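PDB 5V8K: p800 reaction center core protein, which forms the symmetric homodimeric core of a photosynthetic reaction center, carrying bacteriochlorophylls and binding a 4Fe-4S cluster. Local coordinates for residues A[110-113]-A[114-117]. Residues are numbered along the deposited sequence; the frame is centred on the assembly and turned at random.
With GBF (Bacteriochlorophyll g), chain S.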
ATOM      1  N   LYS A 110      -0.435  -0.257  52.445  1.00 85.10           N
ATOM      2  CA  LYS A 110       0.763  -0.674  53.153  1.00 86.48           C
ATOM      3  C   LYS A 110       1.705  -1.490  52.281  1.00 86.96           C
ATOM      4  O   LYS A 110       2.802  -1.834  52.728  1.00 89.65           O
ATOM      5  CB  LYS A 110       0.377  -1.500  54.391  1.00 89.77           C
ATOM      6  CG  LYS A 110      -0.631  -0.833  55.334  1.00 93.62           C
ATOM      7  CD  LYS A 110      -1.498  -1.874  56.049  1.00 95.83           C
ATOM      8  CE  LYS A 110      -0.673  -2.858  56.885  1.00 97.03           C
ATOM      9  NZ  LYS A 110      -1.529  -3.846  57.638  1.00 96.56           N
ATOM     10  N   VAL A 111       1.309  -1.809  51.056  1.00 79.49           N
ATOM     11  CA  VAL A 111       2.104  -2.669  50.188  1.00 78.87           C
ATOM     12  C   VAL A 111       3.007  -1.799  49.319  1.00 77.62           C
ATOM     13  O   VAL A 111       2.557  -0.810  48.726  1.00 78.43           O
ATOM     14  CB  VAL A 111       1.202  -3.559  49.312  1.00 76.98           C
ATOM     15  CG1 VAL A 111       2.039  -4.481  48.430  1.00 73.92           C
ATOM     16  CG2 VAL A 111       0.264  -4.364  50.169  1.00 77.88           C
ATOM     17  N   THR A 112       4.276  -2.177  49.240  1.00 70.29           N
ATOM     18  CA  THR A 112       5.236  -1.608  48.306  1.00 67.20           C
ATOM     19  C   THR A 112       5.421  -2.548  47.119  1.00 68.01           C
ATOM     20  O   THR A 112       5.076  -3.731  47.167  1.00 64.54           O
ATOM     21  CB  THR A 112       6.577  -1.382  48.994  1.00 70.85           C
ATOM     22  OG1 THR A 112       7.191  -2.653  49.230  1.00 73.26           O
ATOM     23  CG2 THR A 112       6.389  -0.698  50.323  1.00 72.00           C
ATOM     24  N   MET A 113       5.985  -2.006  46.040  1.00 72.27           N
ATOM     25  CA  MET A 113       6.248  -2.820  44.859  1.00 68.33           C
ATOM     26  C   MET A 113       7.386  -3.809  45.101  1.00 70.09           C
ATOM     27  O   MET A 113       7.372  -4.910  44.546  1.00 70.17           O
ATOM     28  CB  MET A 113       6.526  -1.896  43.668  1.00 68.73           C
ATOM     29  CG  MET A 113       5.227  -1.418  43.013  1.00 70.97           C
ATOM     30  SD  MET A 113       5.327  -0.400  41.528  1.00 72.73           S
ATOM     31  CE  MET A 113       5.960   1.132  42.208  1.00 72.74           C
ATOM     32  N   GLY A 114       8.360  -3.453  45.944  1.00 68.81           N
ATOM     33  CA  GLY A 114       9.344  -4.434  46.381  1.00 67.25           C
ATOM     34  C   GLY A 114       8.725  -5.600  47.134  1.00 66.46           C
ATOM     35  O   GLY A 114       9.097  -6.756  46.915  1.00 68.04           O
ATOM     36  N   LYS A 115       7.771  -5.317  48.027  1.00 66.19           N
ATOM     37  CA  LYS A 115       7.070  -6.396  48.729  1.00 66.53           C
ATOM     38  C   LYS A 115       6.291  -7.271  47.758  1.00 64.66           C
ATOM     39  O   LYS A 115       6.336  -8.504  47.838  1.00 64.38           O
ATOM     40  CB  LYS A 115       6.103  -5.832  49.773  1.00 67.97           C
ATOM     41  CG  LYS A 115       6.720  -5.307  51.055  1.00 76.34           C
ATOM     42  CD  LYS A 115       7.800  -6.241  51.588  1.00 77.46           C
ATOM     43  CE  LYS A 115       8.204  -5.889  53.008  1.00 81.29           C
ATOM     44  NZ  LYS A 115       9.569  -6.409  53.267  1.00 80.13           N
ATOM     45  N   ALA A 116       5.508  -6.642  46.883  1.00 59.81           N
ATOM     46  CA  ALA A 116       4.788  -7.395  45.865  1.00 62.07           C
ATOM     47  C   ALA A 116       5.733  -8.287  45.071  1.00 56.96           C
ATOM     48  O   ALA A 116       5.365  -9.393  44.672  1.00 56.60           O
ATOM     49  CB  ALA A 116       4.059  -6.439  44.922  1.00 57.02           C
ATOM     50  N   LEU A 117       6.963  -7.835  44.836  1.00 60.75           N
ATOM     51  CA  LEU A 117       7.855  -8.661  44.030  1.00 60.25           C
ATOM     52  C   LEU A 117       8.334  -9.868  44.824  1.00 59.82           C
ATOM     53  O   LEU A 117       8.466 -10.967  44.265  1.00 58.58           O
ATOM     54  CB  LEU A 117       9.026  -7.838  43.504  1.00 61.37           C
ATOM     55  CG  LEU A 117       9.989  -8.613  42.601  1.00 61.99           C
ATOM     56  CD1 LEU A 117       9.267  -9.304  41.445  1.00 55.64           C
ATOM     57  CD2 LEU A 117      11.028  -7.695  42.057  1.00 57.51           C
TER
HETATM   58 MG   GBF S1017      10.335  -6.077  37.815  1.00 53.28          MG
HETATM   59  CHA GBF S1017       7.814  -8.551  37.453  1.00 49.25           C
HETATM   60  CHB GBF S1017      12.152  -7.712  35.622  1.00 47.56           C
HETATM   61  CHC GBF S1017      12.958  -4.072  38.891  1.00 52.74           C
HETATM   62  CHD GBF S1017       8.600  -5.142  40.810  1.00 52.73           C
HETATM   63  NA  GBF S1017      10.037  -7.737  36.748  1.00 55.84           N
HETATM   64  C1A GBF S1017       8.962  -8.511  36.489  1.00 48.38           C
HETATM   65  C2A GBF S1017       9.010  -9.528  35.357  1.00 46.31           C
HETATM   66  C3A GBF S1017      10.479  -9.321  34.964  1.00 48.26           C
HETATM   67  C4A GBF S1017      10.911  -8.187  35.845  1.00 46.88           C
HETATM   68  CMA GBF S1017      11.325 -10.557  35.265  1.00 47.61           C
HETATM   69  CAA GBF S1017       8.072  -9.317  34.158  1.00 43.52           C
HETATM   70  CBA GBF S1017       8.398 -10.140  32.901  1.00 47.19           C
HETATM   71  CGA GBF S1017       8.202 -11.597  33.202  1.00 51.04           C
HETATM   72  O1A GBF S1017       9.165 -12.330  33.366  1.00 56.01           O
HETATM   73  O2A GBF S1017       6.920 -11.976  33.749  1.00 55.82           O
HETATM   74  NB  GBF S1017      12.250  -5.847  37.215  1.00 50.06           N
HETATM   75  C1B GBF S1017      12.868  -6.617  36.319  1.00 50.34           C
HETATM   76  C2B GBF S1017      14.125  -6.069  36.068  1.00 55.92           C
HETATM   77  C3B GBF S1017      14.328  -5.044  36.999  1.00 51.28           C
HETATM   78  C4B GBF S1017      13.160  -5.026  37.773  1.00 51.64           C
HETATM   79  CMB GBF S1017      15.051  -6.552  34.990  1.00 58.59           C
HETATM   80  CAB GBF S1017      15.505  -4.131  37.155  1.00 63.11           C
HETATM   81  CBB GBF S1017      16.577  -4.047  36.379  1.00 60.87           C
HETATM   82  NC  GBF S1017      10.680  -4.916  39.490  1.00 55.30           N
HETATM   83  C1C GBF S1017      11.738  -4.120  39.717  1.00 53.08           C
HETATM   84  C2C GBF S1017      11.902  -3.192  40.879  1.00 57.83           C
HETATM   85  C3C GBF S1017      10.558  -3.615  41.320  1.00 54.73           C
HETATM   86  C4C GBF S1017       9.918  -4.570  40.537  1.00 53.08           C
HETATM   87  CMC GBF S1017      13.040  -3.652  41.786  1.00 56.82           C
HETATM   88  CAC GBF S1017       9.902  -3.077  42.533  1.00 56.25           C
HETATM   89  CBC GBF S1017      10.552  -2.032  43.422  1.00 58.26           C
HETATM   90  ND  GBF S1017       8.732  -6.622  38.931  1.00 54.58           N
HETATM   91  C1D GBF S1017       8.049  -6.221  39.987  1.00 53.59           C
HETATM   92  C2D GBF S1017       6.655  -6.868  40.447  1.00 52.01           C
HETATM   93  C3D GBF S1017       6.747  -7.733  39.353  1.00 54.11           C
HETATM   94  C4D GBF S1017       7.876  -7.621  38.491  1.00 52.60           C
HETATM   95  CMD GBF S1017       5.708  -6.643  41.586  1.00 54.84           C
HETATM   96  CAD GBF S1017       5.873  -8.784  38.767  1.00 55.34           C
HETATM   97  OBD GBF S1017       4.795  -9.362  39.181  1.00 55.53           O
HETATM   98  CBD GBF S1017       6.570  -9.341  37.554  1.00 53.74           C
HETATM   99  CGD GBF S1017       6.969 -10.791  37.712  1.00 57.44           C
HETATM  100  O1D GBF S1017       6.630 -11.666  36.919  1.00 59.68           O
HETATM  101  O2D GBF S1017       7.793 -11.188  38.832  1.00 56.33           O
HETATM  102  CED GBF S1017       8.382 -12.486  38.833  1.00 60.50           C
HETATM  103  C1  GBF S1017       6.701 -13.268  34.327  1.00 53.42           C
HETATM  104  C2  GBF S1017       6.378 -14.316  33.281  1.00 55.97           C
HETATM  105  C3  GBF S1017       5.169 -14.894  33.140  1.00 57.27           C
HETATM  106  C4  GBF S1017       3.996 -14.574  33.999  1.00 60.51           C
HETATM  107  C5  GBF S1017       4.938 -15.948  32.099  1.00 51.22           C
HETATM  108  C6  GBF S1017       5.217 -17.307  32.750  1.00 46.75           C
HETATM  109  C7  GBF S1017       5.162 -18.374  31.685  1.00 52.52           C
HETATM  110  C8  GBF S1017       5.784 -19.553  31.815  1.00 49.81           C
HETATM  111  C9  GBF S1017       6.584 -19.810  33.057  1.00 47.71           C
HETATM  112  C10 GBF S1017       5.691 -20.559  30.678  1.00 48.68           C
HETATM  113  C11 GBF S1017       5.397 -22.007  31.085  1.00 55.30           C
HETATM  114  C12 GBF S1017       3.934 -22.059  31.421  1.00 55.94           C
HETATM  115  C13 GBF S1017       2.971 -22.639  30.674  1.00 55.45           C
HETATM  116  C14 GBF S1017       1.568 -22.534  31.221  1.00 53.80           C
HETATM  117  C15 GBF S1017       3.211 -23.384  29.360  1.00 40.46           C
HETATM  118  O   HOH W   1       9.188  -4.637  36.355  1.00 49.36           O
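T112 caps the N-terminal end of helix 113-137. Its OG1 accepts the backbone N-H of K115 at 3.0 Å from N, with an N-H...O angle of 161°. With chi1 at 72°, OG1 sits between the backbone N and the carbonyl carbon, which turns it to that N-H. The K115 side chain passes the same hydroxyl, its CG 3.3 Å from T112 OG1.

Two backbone bonds form the first turn. A116 N donates to T112 O at 3.0 Å, nearly straight at 173°. L117 N donates to M113 O over the same length, but more bent. G114 N in this turn is hydrogen-bonded to E197 OE2, from a loop elsewhere in the chain.

V111 CG1 and A116 CB make a loose apolar contact at 4.5 Å, and both residues touch a second bacteriochlorophyll g. L117 packs closely on the other bacteriochlorophyll g: CD2 is 3.6 Å from C4C of the macrocycle, and CD1 is 3.5 Å from its ester O2D. Replacing L117 by alanine removes CD1 and CD2 and would probably open a gap beside C4C and the ester O2D.

A water, not this segment, binds the pigment's magnesium, at 2.4 Å. The capped turn is consistent with a well-defined start for helix 113-137, much of it predicted to be transmembrane, and offers the pigment an apolar packing surface.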